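Conserved lipoprotein, putative (Clostridium novyi, PDB 4L1N) is of unknown function but is a putative lipoprotein, probably tethered to the cell membrane, whose DUF4652 domain belongs to the beta-propeller clan. Local coordinates at residues A[48-54]-A[154-159]; A[58-62]-A[103-107]. All coordinates share one frame; numbering follows the deposited sequence.

Overall arrangement
Contacts 1 and 2 lie about 20 Å apart, centre to centre, and both reach the nine-stranded antiparallel sheet. Contact 1, about 12 Å from the centre of the chain, pairs one side of strand 49-56 with strand 157-160, whereas contact 2, a surface contact about 21 Å out, ties the loop that follows strand 49-56 to the start of strand 105-111, that strand's neighbour on the other side. Along the chain, contact 2 is nested within the loop that contact 1 closes. They meet at Trp107, where Lys54 CE comes within 3.5 Å of Trp107 CG and Glu154 packs nearby. No active site or ligand is known for either to serve.

Contact 1: A[48-54]-A[154-159]; sequences SKKMFLK and ETGQAT
The ammonium group of Lys50 is gripped by two backbone carbonyls, one from each segment: NZ lies 2.6 Å from Thr155 O and 2.8 Å from Phe52 O. It sits in the carbonyl plane of Phe52 but is tilted 30° from that of Thr155. Bends at chi2 and chi4 (-109° and -80°) curl the chain back to reach both oxygens, fastening the turn before strand 157-160 to the break in strand 49-56. On the way, Lys50 CG passes 3.4 Å from Gln157 OE1, the two side chains crossing at about a right angle.

The backbones run antiparallel. Lys49 and Ala158 form a hydrogen-bonded pair, with Lys49 N to Ala158 O at 3.0 Å and Ala158 N to Lys49 O, both nearly straight; Lys50 and Gln157 follow as a non-hydrogen-bonded pair. Lys50 then centres an inverse gamma turn, and regular pairing gives way to a bond from Phe52 N to Gly156 O at 3.2 Å. The same oxygen lies at the edge of the Phe52 ring, in its plane. Gly156 itself has a positive phi.

At the far end Lys54 is extended, and its NZ is 2.7 Å from Glu154 OE2, which accepts this salt bridge through its syn lone pair, on the side of OE1. A bend at chi2 brings the Glu154 carboxylate toward the lysine, whose amine also makes a cation-pi contact with Trp107.

On the face bearing Lys49 and Ala158, the Ala158 methyl packs against the selenium of Met51, a selenomethionine. Strand 105-111 flanks segment 48-54 through backbone bonds of Leu53 with Asp110, strand 147-152 flanks 154-159, and Phe52 is buried among Leu109, Leu111, Ile135 and Val151.

Contact 2: A[58-62]-A[103-107]; sequences GKNSK and EQSKW
Residues 58-62, an irregular loop leaving strand 49-56, lie beside the start of the neighbouring strand 105-111, next to the backbone bond of Lys106 with Leu57, the backbones standing apart: Lys59 and Lys106 are the nearest CA pair, at 6.8 Å. Side chains bridge the interval. Lys106 reaches out with its chain extended beyond CG, and its NZ donates to Lys59 O at 2.7 Å and to Ser61 O at 3.0 Å, the latter nearly in line with the carbonyl bond. On its way the aliphatic part passes Gly58 O, which lies 3.8 Å from Lys106 CD. That oxygen already receives Ser61 OG at 2.7 Å, in the carbonyl plane, a bond that helps hold the loop.

Lys59 reaches back. A final turn at chi4 (67°) sets its NZ 3.1 Å from Gln104 O, well above the carbonyl plane and therefore not on a lone pair.

The two lysines thus tie loop to strand by reciprocal links, each amine engaging carbonyl oxygen of the opposing segment. Lys62 NZ, at 4.4 Å from Lys106 NZ, adds a like charge that probably disfavours this arrangement; the two carbonyl dipoles converging on Lys106 would partly offset it.

Contact 1: A[48-54]-A[154-159]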
loop_
_atom_site.group_PDB
_atom_site.type_symbol
_atom_site.label_atom_id
_atom_site.label_comp_id
_atom_site.label_asym_id
_atom_site.label_seq_id
_atom_site.Cartn_x
_atom_site.Cartn_y
_atom_site.Cartn_z
ATOM N N SER A 48 -3.677 -14.369 -8.093
ATOM C CA SER A 48 -4.108 -12.994 -7.831
ATOM C C SER A 48 -5.618 -12.873 -7.639
ATOM O O SER A 48 -6.389 -13.691 -8.147
ATOM C CB SER A 48 -3.678 -12.076 -8.970
ATOM O OG SER A 48 -4.240 -12.462 -10.212
ATOM N N LYS A 49 -6.028 -11.814 -6.922
ATOM C CA LYS A 49 -7.416 -11.485 -6.610
ATOM C C LYS A 49 -7.671 -10.011 -6.851
ATOM O O LYS A 49 -6.834 -9.179 -6.500
ATOM C CB LYS A 49 -7.733 -11.841 -5.142
ATOM C CG LYS A 49 -7.916 -13.336 -4.903
ATOM C CD LYS A 49 -7.890 -13.704 -3.425
ATOM C CE LYS A 49 -7.936 -15.202 -3.220
ATOM N NZ LYS A 49 -8.203 -15.560 -1.801
ATOM N N LYS A 50 -8.843 -9.683 -7.412
ATOM C CA LYS A 50 -9.269 -8.303 -7.650
ATOM C C LYS A 50 -9.637 -7.661 -6.301
ATOM O O LYS A 50 -10.787 -7.750 -5.838
ATOM C CB LYS A 50 -10.437 -8.275 -8.636
ATOM C CG LYS A 50 -10.361 -7.129 -9.611
ATOM C CD LYS A 50 -11.413 -6.088 -9.330
ATOM C CE LYS A 50 -11.549 -5.165 -10.507
ATOM N NZ LYS A 50 -10.488 -4.131 -10.528
HETATM N N MSE A 51 -8.616 -7.099 -5.631
HETATM C CA MSE A 51 -8.739 -6.475 -4.315
HETATM C C MSE A 51 -9.161 -5.038 -4.392
HETATM O O MSE A 51 -9.769 -4.524 -3.445
HETATM C CB MSE A 51 -7.413 -6.521 -3.587
HETATM C CG MSE A 51 -7.181 -7.792 -2.817
HETATM SE SE MSE A 51 -5.706 -7.454 -1.628
HETATM C CE MSE A 51 -6.699 -6.855 -0.056
ATOM N N PHE A 52 -8.777 -4.373 -5.496
ATOM C CA PHE A 52 -9.000 -2.957 -5.738
ATOM C C PHE A 52 -9.894 -2.703 -6.936
ATOM O O PHE A 52 -9.885 -3.454 -7.913
ATOM C CB PHE A 52 -7.650 -2.254 -5.942
ATOM C CG PHE A 52 -6.808 -2.172 -4.691
ATOM C CD1 PHE A 52 -5.948 -3.205 -4.342
ATOM C CD2 PHE A 52 -6.876 -1.059 -3.859
ATOM C CE1 PHE A 52 -5.172 -3.127 -3.192
ATOM C CE2 PHE A 52 -6.101 -0.983 -2.706
ATOM C CZ PHE A 52 -5.237 -2.003 -2.396
ATOM N N LEU A 53 -10.670 -1.626 -6.843
ATOM C CA LEU A 53 -11.599 -1.166 -7.861
ATOM C C LEU A 53 -11.026 0.087 -8.503
ATOM O O LEU A 53 -10.615 1.003 -7.782
ATOM C CB LEU A 53 -12.978 -0.885 -7.240
ATOM C CG LEU A 53 -13.655 -2.001 -6.441
ATOM C CD1 LEU A 53 -14.864 -1.464 -5.693
ATOM C CD2 LEU A 53 -14.066 -3.158 -7.332
ATOM N N LYS A 54 -10.933 0.117 -9.844
ATOM C CA LYS A 54 -10.412 1.299 -10.519
ATOM C C LYS A 54 -11.576 2.285 -10.713
ATOM O O LYS A 54 -12.585 1.931 -11.332
ATOM C CB LYS A 54 -9.733 0.925 -11.852
ATOM C CG LYS A 54 -9.096 2.120 -12.530
ATOM C CD LYS A 54 -8.687 1.873 -13.957
ATOM C CE LYS A 54 -8.173 3.168 -14.548
ATOM N NZ LYS A 54 -8.058 3.132 -16.035
ATOM N N GLU A 154 -3.488 -0.633 -12.947
ATOM C CA GLU A 154 -4.565 -0.549 -13.926
ATOM C C GLU A 154 -5.735 -1.483 -13.592
ATOM O O GLU A 154 -6.873 -1.024 -13.591
ATOM C CB GLU A 154 -4.009 -0.849 -15.336
ATOM C CG GLU A 154 -4.975 -0.626 -16.488
ATOM C CD GLU A 154 -5.698 0.706 -16.501
ATOM O OE1 GLU A 154 -5.024 1.760 -16.553
ATOM O OE2 GLU A 154 -6.948 0.689 -16.455
ATOM N N THR A 155 -5.474 -2.779 -13.355
ATOM C CA THR A 155 -6.515 -3.784 -13.127
ATOM C C THR A 155 -6.934 -3.919 -11.646
ATOM O O THR A 155 -8.015 -4.438 -11.364
ATOM C CB THR A 155 -6.082 -5.156 -13.686
ATOM O OG1 THR A 155 -4.924 -5.629 -13.000
ATOM C CG2 THR A 155 -5.834 -5.139 -15.194
ATOM N N GLY A 156 -6.091 -3.487 -10.721
ATOM C CA GLY A 156 -6.401 -3.598 -9.302
ATOM C C GLY A 156 -6.218 -5.006 -8.773
ATOM O O GLY A 156 -6.555 -5.284 -7.620
ATOM N N GLN A 157 -5.671 -5.902 -9.632
ATOM C CA GLN A 157 -5.332 -7.300 -9.351
ATOM C C GLN A 157 -4.133 -7.312 -8.405
ATOM O O GLN A 157 -3.129 -6.648 -8.685
ATOM C CB GLN A 157 -5.036 -8.036 -10.676
ATOM C CG GLN A 157 -5.484 -9.492 -10.712
ATOM C CD GLN A 157 -6.977 -9.702 -10.798
ATOM O OE1 GLN A 157 -7.759 -8.766 -10.953
ATOM N NE2 GLN A 157 -7.416 -10.946 -10.692
ATOM N N ALA A 158 -4.258 -8.014 -7.259
ATOM C CA ALA A 158 -3.228 -8.044 -6.222
ATOM C C ALA A 158 -2.764 -9.454 -5.895
ATOM O O ALA A 158 -3.602 -10.355 -5.833
ATOM C CB ALA A 158 -3.764 -7.379 -4.960
ATOM N N THR A 159 -1.424 -9.648 -5.688
ATOM C CA THR A 159 -0.790 -10.923 -5.298
ATOM C C THR A 159 0.059 -10.640 -4.040
ATOM O O THR A 159 0.700 -9.591 -3.993
ATOM C CB THR A 159 0.047 -11.592 -6.439
ATOM O OG1 THR A 159 1.347 -11.016 -6.520
ATOM C CG2 THR A 159 -0.578 -11.494 -7.802
#

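Contact 2: A[58-62]-A[103-107]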
loop_
_atom_site.group_PDB
_atom_site.type_symbol
_atom_site.label_atom_id
_atom_site.label_comp_id
_atom_site.label_asym_id
_atom_site.label_seq_id
_atom_site.Cartn_x
_atom_site.Cartn_y
_atom_site.Cartn_z
ATOM N N GLY A 58 -12.206 12.993 -12.343
ATOM C CA GLY A 58 -12.260 14.197 -13.161
ATOM C C GLY A 58 -10.912 14.886 -13.222
ATOM O O GLY A 58 -10.105 14.739 -12.300
ATOM N N LYS A 59 -10.639 15.617 -14.318
ATOM C CA LYS A 59 -9.354 16.307 -14.502
ATOM C C LYS A 59 -9.154 17.421 -13.445
ATOM O O LYS A 59 -8.012 17.688 -13.057
ATOM C CB LYS A 59 -9.225 16.864 -15.933
ATOM C CG LYS A 59 -8.010 16.312 -16.697
ATOM C CD LYS A 59 -8.027 16.712 -18.189
ATOM C CE LYS A 59 -6.718 16.457 -18.914
ATOM N NZ LYS A 59 -6.407 15.007 -19.052
ATOM N N ASN A 60 -10.269 18.018 -12.947
ATOM C CA ASN A 60 -10.264 19.064 -11.921
ATOM C C ASN A 60 -9.889 18.502 -10.533
ATOM O O ASN A 60 -9.259 19.212 -9.741
ATOM C CB ASN A 60 -11.620 19.760 -11.860
ATOM N N SER A 61 -10.251 17.223 -10.254
ATOM C CA SER A 61 -9.983 16.529 -8.990
ATOM C C SER A 61 -8.486 16.457 -8.680
ATOM O O SER A 61 -7.673 16.361 -9.601
ATOM C CB SER A 61 -10.565 15.120 -9.018
ATOM O OG SER A 61 -9.722 14.215 -9.713
ATOM N N LYS A 62 -8.147 16.487 -7.372
ATOM C CA LYS A 62 -6.801 16.457 -6.791
ATOM C C LYS A 62 -6.877 16.061 -5.303
ATOM O O LYS A 62 -7.810 16.500 -4.633
ATOM C CB LYS A 62 -6.124 17.837 -6.930
ATOM C CG LYS A 62 -5.249 17.962 -8.167
ATOM C CD LYS A 62 -5.099 19.401 -8.624
ATOM C CE LYS A 62 -4.590 19.479 -10.046
ATOM N NZ LYS A 62 -4.852 20.811 -10.657
ATOM N N GLU A 103 -0.389 11.354 -20.280
ATOM C CA GLU A 103 -1.770 11.559 -20.744
ATOM C C GLU A 103 -2.567 12.555 -19.882
ATOM O O GLU A 103 -3.662 12.959 -20.276
ATOM C CB GLU A 103 -2.525 10.211 -20.765
ATOM C CG GLU A 103 -1.890 9.128 -21.630
ATOM C CD GLU A 103 -2.688 8.686 -22.843
ATOM O OE1 GLU A 103 -3.868 8.300 -22.674
ATOM O OE2 GLU A 103 -2.117 8.677 -23.958
ATOM N N GLN A 104 -2.037 12.923 -18.701
ATOM C CA GLN A 104 -2.655 13.805 -17.700
ATOM C C GLN A 104 -3.966 13.177 -17.128
ATOM O O GLN A 104 -4.846 13.904 -16.654
ATOM C CB GLN A 104 -2.867 15.244 -18.230
ATOM C CG GLN A 104 -1.747 16.211 -17.822
ATOM C CD GLN A 104 -1.711 16.482 -16.327
ATOM O OE1 GLN A 104 -2.459 17.319 -15.808
ATOM N NE2 GLN A 104 -0.839 15.781 -15.597
ATOM N N SER A 105 -4.054 11.818 -17.133
ATOM C CA SER A 105 -5.194 11.042 -16.625
ATOM C C SER A 105 -5.055 10.848 -15.140
ATOM O O SER A 105 -3.936 10.792 -14.643
ATOM C CB SER A 105 -5.279 9.675 -17.302
ATOM O OG SER A 105 -5.219 9.750 -18.716
ATOM N N LYS A 106 -6.183 10.722 -14.431
ATOM C CA LYS A 106 -6.247 10.506 -12.987
ATOM C C LYS A 106 -7.288 9.452 -12.663
ATOM O O LYS A 106 -8.388 9.486 -13.199
ATOM C CB LYS A 106 -6.602 11.814 -12.239
ATOM C CG LYS A 106 -5.627 12.973 -12.412
ATOM C CD LYS A 106 -6.301 14.318 -12.155
ATOM C CE LYS A 106 -5.430 15.464 -12.601
ATOM N NZ LYS A 106 -5.745 16.713 -11.862
ATOM N N TRP A 107 -6.960 8.536 -11.770
ATOM C CA TRP A 107 -7.882 7.520 -11.274
ATOM C C TRP A 107 -7.496 7.139 -9.836
ATOM O O TRP A 107 -6.493 7.632 -9.322
ATOM C CB TRP A 107 -7.963 6.296 -12.201
ATOM C CG TRP A 107 -6.747 5.416 -12.242
ATOM C CD1 TRP A 107 -6.525 4.294 -11.496
ATOM C CD2 TRP A 107 -5.693 5.471 -13.209
ATOM N NE1 TRP A 107 -5.366 3.677 -11.902
ATOM C CE2 TRP A 107 -4.831 4.382 -12.952
ATOM C CE3 TRP A 107 -5.380 6.350 -14.264
ATOM C CZ2 TRP A 107 -3.670 4.156 -13.698
ATOM C CZ3 TRP A 107 -4.222 6.132 -14.992
ATOM C CH2 TRP A 107 -3.366 5.064 -14.687
#